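Local coordinates for protein glycosyltransferase (Rickettsia africae, PDB 7MI0) that probably transfers sugar units as a glycosyltransferase of the two-domain GT-B type, at residues T22-V27 and D103-R108; P53-V58 and E69-I74; F84-N89 and P112-Y117; E95-Y100 and L118-T123; V178-G183 and R383-I388. All coordinates share one frame; numbering follows the deposited sequence.

Overall arrangement
Four of the five contacts build the N-terminal Rossmann-like domain of a GT-B fold, and the fifth brings the C-terminal helix back to it. Interactions 1 and 2 are neighbouring strand pairs of one parallel sheet, their centres about 10 Å apart and joined where 22-26 meets 52-57; interaction 2 is nested in the chain loop that interaction 1 closes. Interactions 3 and 4, about 12 Å apart between centres, pair helices 83-100 and 114-122 on one face, and both alternate with interaction 1 along the chain. Interaction 5 follows them all, its centre about 15 Å from that of interaction 1, where helix 378-393, reached after the second domain, packs near the 177-179 edge.

Interaction 1. Residues T22-V27 and D103-R108; sequences TILQVV and DIVHTR
Ile23 and Ile104 lie side by side and point the same way on one face of the parallel sheet at the centre of the N-terminal Rossmann-like domain. Ile23 CG1 stands beside its backbone N (chi1 -53°), and a second bend at chi2 turns CD1 across to Ile104 CB, 3.8 Å away. Gln25 and His106 follow on the same face, under helices 35-48 and 378-393. The His106 ring is held from two sides of its polar rim: ND1 is hydrogen-bonded to Tyr389 and NE2 to Thr130, which should fix its rotation. Arg108 sends its guanidinium past this ring; His106 CE1 lies above one face of the Arg108 guanidinium, offset toward its rim, while Arg108 NE is bonded to His132. On the other face, Leu24 CD2 runs alongside Val105 CG2 at 4.1 Å, and Val26 CG2 crosses Val105 at a slant to reach CG1 at 4.0 Å. Between the faces the backbones form a regular parallel ladder, with Leu24 N bonded to Ile104 O (3.1 Å) and His106 N to Leu24 O (2.8 Å). At the start of the pair, Asp103 takes Thr22 N on the anti side of its carboxylate, OD2 to N 3.2 Å.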
# COMPACT_ATOMS: atom_id res chain seq x y z
N THR A 22 -7.58 -21.85 11.23
CA THR A 22 -7.33 -20.80 12.21
C THR A 22 -6.04 -20.09 11.81
O THR A 22 -4.96 -20.68 11.85
CB THR A 22 -7.25 -21.35 13.63
OG1 THR A 22 -8.45 -22.09 13.91
CG2 THR A 22 -7.11 -20.21 14.63
N ILE A 23 -6.16 -18.82 11.43
CA ILE A 23 -5.03 -18.03 10.96
C ILE A 23 -4.73 -16.96 12.00
O ILE A 23 -5.56 -16.08 12.26
CB ILE A 23 -5.30 -17.39 9.59
CG1 ILE A 23 -5.74 -18.47 8.59
CG2 ILE A 23 -4.06 -16.65 9.11
CD1 ILE A 23 -4.74 -19.59 8.41
N LEU A 24 -3.54 -17.03 12.58
CA LEU A 24 -3.06 -16.04 13.52
C LEU A 24 -2.10 -15.10 12.78
O LEU A 24 -1.07 -15.54 12.27
CB LEU A 24 -2.36 -16.72 14.71
CG LEU A 24 -1.57 -15.90 15.72
CD1 LEU A 24 -2.42 -14.81 16.33
CD2 LEU A 24 -1.04 -16.81 16.82
N GLN A 25 -2.46 -13.82 12.71
CA GLN A 25 -1.62 -12.81 12.09
C GLN A 25 -0.93 -11.98 13.17
O GLN A 25 -1.55 -11.60 14.17
CB GLN A 25 -2.42 -11.88 11.17
CG GLN A 25 -3.18 -12.59 10.06
CD GLN A 25 -3.67 -11.63 8.99
OE1 GLN A 25 -2.89 -11.13 8.19
NE2 GLN A 25 -4.97 -11.35 8.99
N VAL A 26 0.36 -11.71 12.97
CA VAL A 26 1.15 -10.93 13.91
C VAL A 26 1.54 -9.63 13.23
O VAL A 26 2.20 -9.64 12.18
CB VAL A 26 2.39 -11.71 14.37
CG1 VAL A 26 3.04 -11.03 15.57
CG2 VAL A 26 2.03 -13.15 14.70
N VAL A 27 1.13 -8.51 13.81
CA VAL A 27 1.35 -7.18 13.24
C VAL A 27 2.35 -6.43 14.11
O VAL A 27 2.19 -6.41 15.34
CB VAL A 27 0.04 -6.38 13.13
CG1 VAL A 27 0.30 -5.04 12.45
CG2 VAL A 27 -0.99 -7.18 12.37
N ASP A 103 -3.55 -23.10 12.78
CA ASP A 103 -2.97 -23.86 11.68
C ASP A 103 -1.79 -23.14 11.03
O ASP A 103 -0.83 -23.79 10.60
CB ASP A 103 -4.05 -24.15 10.63
CG ASP A 103 -5.10 -25.11 11.14
OD1 ASP A 103 -4.72 -26.20 11.61
OD2 ASP A 103 -6.30 -24.77 11.08
N ILE A 104 -1.83 -21.82 10.96
CA ILE A 104 -0.77 -21.03 10.33
C ILE A 104 -0.55 -19.78 11.17
O ILE A 104 -1.52 -19.12 11.57
CB ILE A 104 -1.13 -20.63 8.89
CG1 ILE A 104 -1.15 -21.84 7.96
CG2 ILE A 104 -0.16 -19.58 8.36
CD1 ILE A 104 -1.72 -21.52 6.60
N VAL A 105 0.70 -19.45 11.44
CA VAL A 105 1.07 -18.15 11.97
C VAL A 105 1.65 -17.32 10.83
O VAL A 105 2.60 -17.74 10.16
CB VAL A 105 2.08 -18.27 13.12
CG1 VAL A 105 2.57 -16.89 13.51
CG2 VAL A 105 1.43 -18.96 14.30
N HIS A 106 1.06 -16.15 10.61
CA HIS A 106 1.34 -15.29 9.46
C HIS A 106 1.97 -14.00 9.97
O HIS A 106 1.30 -13.19 10.62
CB HIS A 106 0.03 -15.03 8.70
CG HIS A 106 0.21 -14.37 7.37
ND1 HIS A 106 -0.83 -14.22 6.48
CD2 HIS A 106 1.29 -13.81 6.78
CE1 HIS A 106 -0.40 -13.60 5.40
NE2 HIS A 106 0.89 -13.34 5.56
N THR A 107 3.25 -13.81 9.70
CA THR A 107 3.99 -12.66 10.20
C THR A 107 4.23 -11.65 9.08
O THR A 107 4.60 -12.02 7.96
CB THR A 107 5.34 -13.07 10.81
OG1 THR A 107 6.26 -13.44 9.78
CG2 THR A 107 5.15 -14.26 11.72
N ARG A 108 4.03 -10.38 9.40
CA ARG A 108 4.26 -9.28 8.49
C ARG A 108 5.24 -8.28 9.09
O ARG A 108 5.09 -7.06 8.95
CB ARG A 108 2.95 -8.60 8.12
CG ARG A 108 1.72 -9.49 8.32
CD ARG A 108 0.44 -8.82 7.82
NE ARG A 108 0.31 -8.93 6.37
CZ ARG A 108 -0.71 -9.50 5.75
NH1 ARG A 108 -1.76 -9.95 6.42
NH2 ARG A 108 -0.68 -9.60 4.43

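Interaction 2. Residues P53-V58 and E69-I74; sequences PIIISV and EDILHI
Ile54 packs along Leu72, the two side chains pointing the same way from adjacent strands. From its CB, 4.1 Å from Leu72 O, the chain divides. The CG2 branch stays near that carbonyl oxygen and also meets Ile74 CD1 at 4.1 Å. CG1 comes to 3.7 Å from Leu72 CD2, and with chi2 extended (178°) the tip, CD1, continues along the same methyl at 3.8 Å. Tyr100 and Ile96 of helix 83-100 pack over this face, which Ile56 and Ile74 extend. The strands belong to a beta-alpha-beta unit, strand 52-57, helix 62-68 and strand 72-75, whose second strand is the outermost of the sheet within the chain. On the face turned to helices 35-48 and 62-68, the Ile55 and Ile71 side chains cross at a slant, CD1 against CG2. Backbone bonds alternate between the strands: Ile55 N to Leu72 O, then Ile74 N back to Ile55 O at 2.9 Å. The last of the three joins Ser57 N to Ile74 O at 3.1 Å, its donor tilted 28° from the carbonyl plane.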
# COMPACT_ATOMS: atom_id res chain seq x y z
N PRO A 53 -10.05 -15.95 12.23
CA PRO A 53 -8.88 -15.08 12.31
C PRO A 53 -8.59 -14.66 13.74
O PRO A 53 -9.50 -14.43 14.55
CB PRO A 53 -9.29 -13.88 11.45
CG PRO A 53 -10.76 -13.79 11.65
CD PRO A 53 -11.26 -15.21 11.81
N ILE A 54 -7.31 -14.57 14.04
CA ILE A 54 -6.81 -14.02 15.29
C ILE A 54 -5.66 -13.09 14.94
O ILE A 54 -4.86 -13.39 14.05
CB ILE A 54 -6.34 -15.12 16.27
CG1 ILE A 54 -7.50 -16.07 16.61
CG2 ILE A 54 -5.77 -14.51 17.54
CD1 ILE A 54 -7.10 -17.20 17.54
N ILE A 55 -5.60 -11.95 15.62
CA ILE A 55 -4.55 -10.96 15.36
C ILE A 55 -3.85 -10.64 16.67
O ILE A 55 -4.48 -10.18 17.63
CB ILE A 55 -5.11 -9.69 14.71
CG1 ILE A 55 -5.60 -10.01 13.29
CG2 ILE A 55 -4.05 -8.60 14.66
CD1 ILE A 55 -6.36 -8.89 12.65
N ILE A 56 -2.54 -10.89 16.71
CA ILE A 56 -1.69 -10.40 17.78
C ILE A 56 -1.06 -9.09 17.34
O ILE A 56 -0.44 -9.02 16.27
CB ILE A 56 -0.61 -11.44 18.14
CG1 ILE A 56 -1.24 -12.64 18.85
CG2 ILE A 56 0.45 -10.82 19.03
CD1 ILE A 56 -0.25 -13.73 19.19
N SER A 57 -1.23 -8.06 18.15
CA SER A 57 -0.74 -6.73 17.84
C SER A 57 -0.22 -6.08 19.11
O SER A 57 -0.48 -6.54 20.22
CB SER A 57 -1.85 -5.86 17.21
OG SER A 57 -1.55 -4.48 17.30
N VAL A 58 0.54 -4.99 18.94
CA VAL A 58 0.97 -4.19 20.08
C VAL A 58 -0.14 -3.30 20.60
O VAL A 58 0.09 -2.54 21.55
CB VAL A 58 2.18 -3.31 19.74
CG1 VAL A 58 3.30 -4.15 19.14
CG2 VAL A 58 1.77 -2.19 18.79
N GLU A 69 -15.07 -4.78 13.68
CA GLU A 69 -15.29 -5.95 12.84
C GLU A 69 -15.37 -7.25 13.64
O GLU A 69 -15.48 -8.32 13.04
CB GLU A 69 -14.17 -6.06 11.79
CG GLU A 69 -14.03 -4.85 10.90
CD GLU A 69 -15.09 -4.80 9.82
OE1 GLU A 69 -15.98 -5.68 9.82
OE2 GLU A 69 -15.02 -3.90 8.96
N ASP A 70 -15.33 -7.16 14.97
CA ASP A 70 -15.46 -8.32 15.85
C ASP A 70 -14.47 -9.42 15.48
O ASP A 70 -14.84 -10.55 15.14
CB ASP A 70 -16.90 -8.84 15.87
CG ASP A 70 -17.19 -9.72 17.07
OD1 ASP A 70 -16.28 -9.90 17.92
OD2 ASP A 70 -18.32 -10.23 17.18
N ILE A 71 -13.19 -9.08 15.57
CA ILE A 71 -12.09 -10.00 15.27
C ILE A 71 -11.27 -10.16 16.54
O ILE A 71 -10.85 -9.17 17.15
CB ILE A 71 -11.23 -9.47 14.11
CG1 ILE A 71 -12.08 -9.38 12.84
CG2 ILE A 71 -10.00 -10.36 13.90
CD1 ILE A 71 -11.49 -8.49 11.77
N LEU A 72 -11.04 -11.41 16.94
CA LEU A 72 -10.33 -11.67 18.19
C LEU A 72 -8.91 -11.12 18.12
O LEU A 72 -8.10 -11.59 17.32
CB LEU A 72 -10.30 -13.16 18.47
CG LEU A 72 -9.55 -13.50 19.76
CD1 LEU A 72 -10.39 -13.15 20.99
CD2 LEU A 72 -9.12 -14.96 19.79
N HIS A 73 -8.61 -10.14 18.98
CA HIS A 73 -7.29 -9.52 19.04
C HIS A 73 -6.65 -9.80 20.39
O HIS A 73 -7.33 -9.78 21.42
CB HIS A 73 -7.37 -8.00 18.82
CG HIS A 73 -6.12 -7.27 19.21
ND1 HIS A 73 -5.99 -6.62 20.42
CD2 HIS A 73 -4.95 -7.11 18.56
CE1 HIS A 73 -4.79 -6.08 20.49
NE2 HIS A 73 -4.13 -6.36 19.37
N ILE A 74 -5.35 -10.05 20.37
CA ILE A 74 -4.55 -10.29 21.57
C ILE A 74 -3.44 -9.26 21.60
O ILE A 74 -2.56 -9.27 20.73
CB ILE A 74 -3.98 -11.72 21.60
CG1 ILE A 74 -5.10 -12.74 21.75
CG2 ILE A 74 -2.95 -11.85 22.71
CD1 ILE A 74 -4.66 -14.16 21.50

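Interaction 3. Residues F84-N89 and P112-Y117; sequences FVILNN and PAWSSY
Ser115 OG donates to the backbone carbonyl of Ile86, with OG to O 3.1 Å. The hydroxyl lies in the carbonyl plane and arrives from the side, on a lone pair, at a C=O...OG angle of 108°. Two carbon groups pack against the hydroxyl oxygen: Asn89 CB, one helical turn on from Ile86, stands 3.4 Å from Ser115 OG, and Ile86 CG2 lies 3.6 Å from it. That methyl is shared, because it also touches Trp114 CB at 3.6 Å, where the Ile86 and Trp114 side chains run alongside each other. Further out, Ile86 CD1 comes to 4.1 Å from Trp114 CD1, while the indole leads away from helix 83-100 and has Pro112 O above one face near its rim. Ala113 occupies the N-cap position, at the centre of an inverse gamma turn, just before the helix that carries Trp114 and Ser115, and Asn89 ND2 is bonded to Asn77 O. The contact joins the N-terminal parts of two helices that flank strand 104-107 in the chain: Ser116, on the sheet-facing side of helix 114-122, and Ala113 just before it rest on Thr107, and Ser116 also meets Val105 and Ile93 of helix 83-100.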
# COMPACT_ATOMS: atom_id res chain seq x y z
N PHE A 84 15.37 -12.95 26.57
CA PHE A 84 14.38 -13.44 27.52
C PHE A 84 12.97 -13.10 27.06
O PHE A 84 12.06 -13.93 27.15
CB PHE A 84 14.65 -12.86 28.91
CG PHE A 84 15.95 -13.31 29.52
CD1 PHE A 84 16.14 -14.63 29.89
CD2 PHE A 84 16.98 -12.41 29.73
CE1 PHE A 84 17.33 -15.04 30.46
CE2 PHE A 84 18.17 -12.81 30.29
CZ PHE A 84 18.35 -14.13 30.66
N VAL A 85 12.78 -11.88 26.55
CA VAL A 85 11.47 -11.46 26.06
C VAL A 85 11.11 -12.21 24.79
O VAL A 85 9.95 -12.60 24.59
CB VAL A 85 11.44 -9.94 25.86
CG1 VAL A 85 10.13 -9.50 25.23
CG2 VAL A 85 11.64 -9.24 27.20
N ILE A 86 12.09 -12.45 23.91
CA ILE A 86 11.82 -13.23 22.70
C ILE A 86 11.36 -14.63 23.07
O ILE A 86 10.36 -15.14 22.55
CB ILE A 86 13.07 -13.26 21.80
CG1 ILE A 86 13.41 -11.86 21.31
CG2 ILE A 86 12.83 -14.19 20.63
CD1 ILE A 86 14.67 -11.81 20.48
N LEU A 87 12.09 -15.29 23.98
CA LEU A 87 11.74 -16.65 24.38
C LEU A 87 10.40 -16.68 25.11
O LEU A 87 9.64 -17.64 24.96
CB LEU A 87 12.83 -17.24 25.27
CG LEU A 87 14.14 -17.60 24.58
CD1 LEU A 87 15.15 -18.08 25.60
CD2 LEU A 87 13.90 -18.67 23.53
N ASN A 88 10.10 -15.65 25.90
CA ASN A 88 8.85 -15.66 26.65
C ASN A 88 7.66 -15.32 25.76
O ASN A 88 6.59 -15.92 25.90
CB ASN A 88 8.93 -14.70 27.83
CG ASN A 88 7.74 -14.81 28.74
OD1 ASN A 88 7.58 -15.80 29.44
ND2 ASN A 88 6.88 -13.79 28.72
N ASN A 89 7.81 -14.35 24.85
CA ASN A 89 6.78 -14.13 23.85
C ASN A 89 6.54 -15.39 23.03
O ASN A 89 5.40 -15.77 22.77
CB ASN A 89 7.15 -12.96 22.93
CG ASN A 89 6.89 -11.60 23.58
OD1 ASN A 89 6.12 -11.48 24.53
ND2 ASN A 89 7.54 -10.57 23.05
N PRO A 112 13.19 -10.61 10.87
CA PRO A 112 12.60 -11.94 11.10
C PRO A 112 11.79 -11.94 12.39
O PRO A 112 12.18 -11.33 13.39
CB PRO A 112 13.82 -12.86 11.20
CG PRO A 112 14.89 -12.15 10.47
CD PRO A 112 14.66 -10.69 10.71
N ALA A 113 10.65 -12.61 12.35
CA ALA A 113 9.74 -12.66 13.49
C ALA A 113 10.24 -13.72 14.47
O ALA A 113 9.74 -14.84 14.52
CB ALA A 113 8.32 -12.94 13.04
N TRP A 114 11.24 -13.34 15.26
CA TRP A 114 11.92 -14.28 16.15
C TRP A 114 10.92 -15.07 17.00
O TRP A 114 10.90 -16.30 16.95
CB TRP A 114 12.90 -13.54 17.05
CG TRP A 114 13.94 -12.71 16.34
CD1 TRP A 114 14.11 -11.36 16.44
CD2 TRP A 114 14.96 -13.19 15.45
NE1 TRP A 114 15.17 -10.96 15.66
CE2 TRP A 114 15.71 -12.06 15.05
CE3 TRP A 114 15.32 -14.45 14.96
CZ2 TRP A 114 16.79 -12.16 14.17
CZ3 TRP A 114 16.39 -14.54 14.09
CH2 TRP A 114 17.11 -13.41 13.71
N SER A 115 10.09 -14.37 17.77
CA SER A 115 9.20 -15.05 18.70
C SER A 115 8.20 -15.94 17.98
O SER A 115 7.90 -17.05 18.43
CB SER A 115 8.48 -14.03 19.58
OG SER A 115 9.39 -13.25 20.33
N SER A 116 7.66 -15.47 16.85
CA SER A 116 6.68 -16.27 16.12
C SER A 116 7.31 -17.50 15.49
O SER A 116 6.72 -18.59 15.51
CB SER A 116 6.00 -15.42 15.05
OG SER A 116 5.52 -14.21 15.60
N TYR A 117 8.52 -17.35 14.93
CA TYR A 117 9.22 -18.48 14.34
C TYR A 117 9.49 -19.57 15.38
O TYR A 117 9.36 -20.77 15.09
CB TYR A 117 10.54 -18.00 13.72
CG TYR A 117 11.45 -19.12 13.30
CD1 TYR A 117 11.23 -19.81 12.11
CD2 TYR A 117 12.53 -19.50 14.09
CE1 TYR A 117 12.06 -20.85 11.72
CE2 TYR A 117 13.36 -20.54 13.71
CZ TYR A 117 13.12 -21.21 12.53
OH TYR A 117 13.95 -22.23 12.14

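Interaction 4. Residues E95-Y100 and L118-T123; sequences EIIKKY and LATKWT
Two first torsions bring Ile97 and Thr123 together. In Ile97, CG1 stands beside the backbone N (chi1 -64°) and the extended second torsion carries CD1 toward helix 114-122; in Thr123, OG1 sits between the backbone N and the carbonyl carbon (chi1 61°). Both Ile97 methyl groups consequently meet the hydroxyl, CG2 and CD1 each lying 3.6 Å from Thr123 OG1. That oxygen is not left to carbon alone, since it donates back to Ala119 O, 2.8 Å away in the last turn of the preceding helix, and weakly accepts from Ala125 N. Ile97 CD1 also rests against Ala119 CB at 3.9 Å. At the outer margin Lys98 bends at its last torsion and crosses Thr123, NZ passing 3.9 Å from CG2. Toward the sheet, Ile97 also packs on Val105 of strand 104-107 and on the loop residues Val102 and Ala125. Apolar packing between neighbouring helices, here the C-terminal turns of 83-100 and 114-122 on one face of a parallel sheet, is characteristic of the alpha/beta/alpha layering of Rossmann-like domains.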
# COMPACT_ATOMS: atom_id res chain seq x y z
N GLU A 95 1.43 -21.01 23.40
CA GLU A 95 0.25 -21.37 24.18
C GLU A 95 -1.03 -20.90 23.50
O GLU A 95 -2.05 -21.59 23.55
CB GLU A 95 0.37 -20.81 25.59
CG GLU A 95 1.41 -21.55 26.44
CD GLU A 95 1.21 -23.06 26.44
OE1 GLU A 95 0.06 -23.52 26.64
OE2 GLU A 95 2.20 -23.79 26.23
N ILE A 96 -0.99 -19.72 22.86
CA ILE A 96 -2.11 -19.29 22.04
C ILE A 96 -2.36 -20.29 20.91
O ILE A 96 -3.50 -20.67 20.64
CB ILE A 96 -1.86 -17.87 21.49
CG1 ILE A 96 -2.07 -16.82 22.59
CG2 ILE A 96 -2.76 -17.59 20.30
CD1 ILE A 96 -1.41 -15.49 22.28
N ILE A 97 -1.28 -20.73 20.25
CA ILE A 97 -1.41 -21.72 19.18
C ILE A 97 -2.13 -22.96 19.69
O ILE A 97 -3.13 -23.40 19.11
CB ILE A 97 -0.03 -22.07 18.60
CG1 ILE A 97 0.60 -20.84 17.94
CG2 ILE A 97 -0.15 -23.21 17.61
CD1 ILE A 97 1.95 -21.11 17.34
N LYS A 98 -1.64 -23.53 20.79
CA LYS A 98 -2.26 -24.75 21.33
C LYS A 98 -3.71 -24.50 21.73
O LYS A 98 -4.56 -25.39 21.58
CB LYS A 98 -1.46 -25.25 22.53
CG LYS A 98 -0.03 -25.66 22.21
CD LYS A 98 0.75 -26.00 23.47
CE LYS A 98 2.20 -26.35 23.15
NZ LYS A 98 2.29 -27.50 22.19
N LYS A 99 -4.00 -23.30 22.24
CA LYS A 99 -5.33 -23.00 22.74
C LYS A 99 -6.36 -23.00 21.61
O LYS A 99 -7.42 -23.63 21.73
CB LYS A 99 -5.32 -21.65 23.45
CG LYS A 99 -6.67 -21.17 23.94
CD LYS A 99 -6.50 -19.86 24.69
CE LYS A 99 -7.82 -19.34 25.22
NZ LYS A 99 -7.62 -18.07 25.95
N TYR A 100 -6.07 -22.31 20.52
CA TYR A 100 -7.01 -22.15 19.42
C TYR A 100 -6.74 -23.09 18.25
O TYR A 100 -7.36 -22.93 17.19
CB TYR A 100 -6.99 -20.70 18.94
CG TYR A 100 -7.24 -19.70 20.04
CD1 TYR A 100 -8.53 -19.42 20.48
CD2 TYR A 100 -6.18 -19.04 20.67
CE1 TYR A 100 -8.77 -18.51 21.50
CE2 TYR A 100 -6.41 -18.12 21.69
CZ TYR A 100 -7.70 -17.86 22.10
OH TYR A 100 -7.94 -16.96 23.11
N LEU A 118 9.89 -19.18 16.59
CA LEU A 118 10.07 -20.18 17.64
C LEU A 118 8.75 -20.85 17.98
O LEU A 118 8.71 -22.07 18.21
CB LEU A 118 10.69 -19.52 18.88
CG LEU A 118 12.16 -19.09 18.79
CD1 LEU A 118 12.61 -18.45 20.08
CD2 LEU A 118 13.04 -20.28 18.45
N ALA A 119 7.66 -20.09 18.00
CA ALA A 119 6.37 -20.65 18.40
C ALA A 119 5.92 -21.74 17.44
O ALA A 119 5.34 -22.74 17.85
CB ALA A 119 5.32 -19.55 18.50
N THR A 120 6.20 -21.56 16.15
CA THR A 120 5.80 -22.56 15.17
C THR A 120 6.77 -23.73 15.12
O THR A 120 6.34 -24.86 14.86
CB THR A 120 5.66 -21.92 13.78
OG1 THR A 120 6.91 -21.34 13.40
CG2 THR A 120 4.59 -20.85 13.79
N LYS A 121 8.06 -23.48 15.36
CA LYS A 121 9.04 -24.56 15.40
C LYS A 121 8.68 -25.59 16.46
O LYS A 121 8.95 -26.78 16.29
CB LYS A 121 10.44 -23.99 15.66
CG LYS A 121 11.55 -25.03 15.84
CD LYS A 121 12.78 -24.45 16.54
CE LYS A 121 13.66 -25.55 17.16
NZ LYS A 121 14.52 -25.08 18.30
N TRP A 122 8.04 -25.15 17.55
CA TRP A 122 7.71 -26.01 18.68
C TRP A 122 6.33 -26.65 18.57
O TRP A 122 6.07 -27.64 19.28
CB TRP A 122 7.77 -25.20 19.98
CG TRP A 122 9.11 -24.62 20.25
CD1 TRP A 122 10.30 -25.02 19.72
CD2 TRP A 122 9.39 -23.53 21.12
NE1 TRP A 122 11.32 -24.24 20.22
CE2 TRP A 122 10.79 -23.31 21.08
CE3 TRP A 122 8.61 -22.70 21.94
CZ2 TRP A 122 11.41 -22.31 21.82
CZ3 TRP A 122 9.23 -21.71 22.68
CH2 TRP A 122 10.62 -21.53 22.61
N THR A 123 5.45 -26.12 17.74
CA THR A 123 4.09 -26.61 17.61
C THR A 123 3.85 -27.12 16.20
O THR A 123 4.74 -27.12 15.35
CB THR A 123 3.09 -25.51 17.97
OG1 THR A 123 3.25 -24.41 17.07
CG2 THR A 123 3.32 -25.01 19.39

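Interaction 5. Residues V178-G183 and R383-I388; sequences VVIERG and RKNLEI
Lys384 reaches Glu181 in a salt bridge, NZ to OE1 3.0 Å, whose hydrogen-bond geometry is weak. A water reinforces the link: it donates to Glu181 O at 3.0 Å and weakly accepts from Lys384 NZ, so the ammonium is linked to the side chain directly and to the backbone carbonyl through the water. The extended lysine chain slides past Ile180 in the opposite direction, with Ile180 CG2 at 3.7 Å from Lys384 CB. The carbonyl of Ile180 is taken by Arg182, whose NH2 lies 2.7 Å from Ile180 O, with NE adding a weaker bond. The Asn385 side chain crosses Ile180 at about a right angle, ND2 nearest CG2, but that nitrogen is satisfied within its own helix by Met381 O. Further along, Val178 CG2 and Ile388 CD1 meet tip to tip at 3.7 Å. As in many GT-B glycosyltransferases, the C-terminal helix, 378-393, returns to the N-terminal domain, packing against the end of edge strand 177-179 beside helix 35-48, which Asn385 touches at Val42 and Leu386 at Leu46.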
# COMPACT_ATOMS: atom_id res chain seq x y z
N VAL A 178 6.16 -16.34 -3.37
CA VAL A 178 4.87 -16.19 -4.03
C VAL A 178 4.53 -14.71 -4.04
O VAL A 178 4.56 -14.06 -2.99
CB VAL A 178 3.79 -17.01 -3.31
CG1 VAL A 178 2.42 -16.73 -3.88
CG2 VAL A 178 4.11 -18.50 -3.40
N VAL A 179 4.21 -14.17 -5.21
CA VAL A 179 3.81 -12.77 -5.32
C VAL A 179 2.30 -12.67 -5.16
O VAL A 179 1.55 -13.38 -5.83
CB VAL A 179 4.27 -12.17 -6.65
CG1 VAL A 179 3.99 -10.67 -6.68
CG2 VAL A 179 5.74 -12.45 -6.88
N ILE A 180 1.86 -11.78 -4.27
CA ILE A 180 0.44 -11.46 -4.10
C ILE A 180 0.33 -9.94 -4.18
O ILE A 180 0.46 -9.24 -3.17
CB ILE A 180 -0.12 -11.98 -2.77
CG1 ILE A 180 0.15 -13.48 -2.62
CG2 ILE A 180 -1.61 -11.69 -2.67
CD1 ILE A 180 -0.39 -14.06 -1.34
N GLU A 181 0.10 -9.42 -5.38
CA GLU A 181 0.04 -7.98 -5.57
C GLU A 181 -1.03 -7.35 -4.68
O GLU A 181 -1.99 -8.01 -4.26
CB GLU A 181 -0.25 -7.61 -7.03
CG GLU A 181 0.81 -8.02 -8.03
CD GLU A 181 0.60 -9.42 -8.56
OE1 GLU A 181 0.04 -10.27 -7.82
OE2 GLU A 181 0.99 -9.68 -9.72
N ARG A 182 -0.86 -6.07 -4.41
CA ARG A 182 -1.81 -5.35 -3.58
C ARG A 182 -3.09 -5.06 -4.35
O ARG A 182 -3.06 -4.78 -5.56
CB ARG A 182 -1.18 -4.05 -3.07
CG ARG A 182 0.05 -4.28 -2.22
CD ARG A 182 -0.29 -5.09 -0.99
NE ARG A 182 -0.06 -6.52 -1.18
CZ ARG A 182 -0.36 -7.44 -0.28
NH1 ARG A 182 -0.96 -7.13 0.86
NH2 ARG A 182 -0.06 -8.72 -0.53
N GLY A 183 -4.22 -5.12 -3.66
CA GLY A 183 -5.52 -4.94 -4.27
C GLY A 183 -6.20 -3.67 -3.80
O GLY A 183 -5.95 -3.19 -2.70
N ARG A 383 -8.18 -13.69 -2.26
CA ARG A 383 -8.25 -15.08 -2.70
C ARG A 383 -6.86 -15.68 -2.87
O ARG A 383 -6.64 -16.86 -2.56
CB ARG A 383 -9.06 -15.18 -4.00
CG ARG A 383 -10.54 -14.83 -3.80
CD ARG A 383 -11.27 -14.58 -5.11
NE ARG A 383 -12.39 -15.50 -5.29
CZ ARG A 383 -12.40 -16.53 -6.12
NH1 ARG A 383 -11.36 -16.79 -6.92
NH2 ARG A 383 -13.47 -17.32 -6.17
N LYS A 384 -5.89 -14.89 -3.35
CA LYS A 384 -4.53 -15.39 -3.42
C LYS A 384 -3.98 -15.71 -2.04
O LYS A 384 -3.17 -16.63 -1.88
CB LYS A 384 -3.63 -14.39 -4.14
CG LYS A 384 -3.91 -14.25 -5.62
CD LYS A 384 -2.89 -13.34 -6.26
CE LYS A 384 -3.17 -13.10 -7.72
NZ LYS A 384 -2.32 -12.00 -8.24
N ASN A 385 -4.41 -14.96 -1.01
CA ASN A 385 -3.99 -15.28 0.35
C ASN A 385 -4.55 -16.62 0.81
O ASN A 385 -3.84 -17.41 1.43
CB ASN A 385 -4.43 -14.18 1.31
CG ASN A 385 -3.34 -13.18 1.58
OD1 ASN A 385 -2.40 -13.46 2.32
ND2 ASN A 385 -3.44 -12.00 0.97
N LEU A 386 -5.82 -16.87 0.53
CA LEU A 386 -6.42 -18.13 0.95
C LEU A 386 -5.80 -19.31 0.22
O LEU A 386 -5.66 -20.40 0.80
CB LEU A 386 -7.93 -18.09 0.71
CG LEU A 386 -8.78 -19.02 1.57
CD1 LEU A 386 -8.96 -18.42 2.95
CD2 LEU A 386 -10.12 -19.29 0.92
N GLU A 387 -5.40 -19.12 -1.04
CA GLU A 387 -4.77 -20.19 -1.80
C GLU A 387 -3.44 -20.60 -1.17
O GLU A 387 -3.17 -21.79 -0.98
CB GLU A 387 -4.57 -19.76 -3.25
CG GLU A 387 -5.86 -19.54 -4.00
CD GLU A 387 -6.64 -20.83 -4.21
OE1 GLU A 387 -6.11 -21.74 -4.89
OE2 GLU A 387 -7.78 -20.94 -3.70
N ILE A 388 -2.60 -19.62 -0.83
CA ILE A 388 -1.31 -19.94 -0.23
C ILE A 388 -1.50 -20.58 1.14
O ILE A 388 -0.69 -21.42 1.56
CB ILE A 388 -0.40 -18.69 -0.17
CG1 ILE A 388 1.05 -19.09 0.08
CG2 ILE A 388 -0.85 -17.72 0.89
CD1 ILE A 388 1.63 -19.93 -1.01
O HOH W 1 -3.46 -9.69 -6.21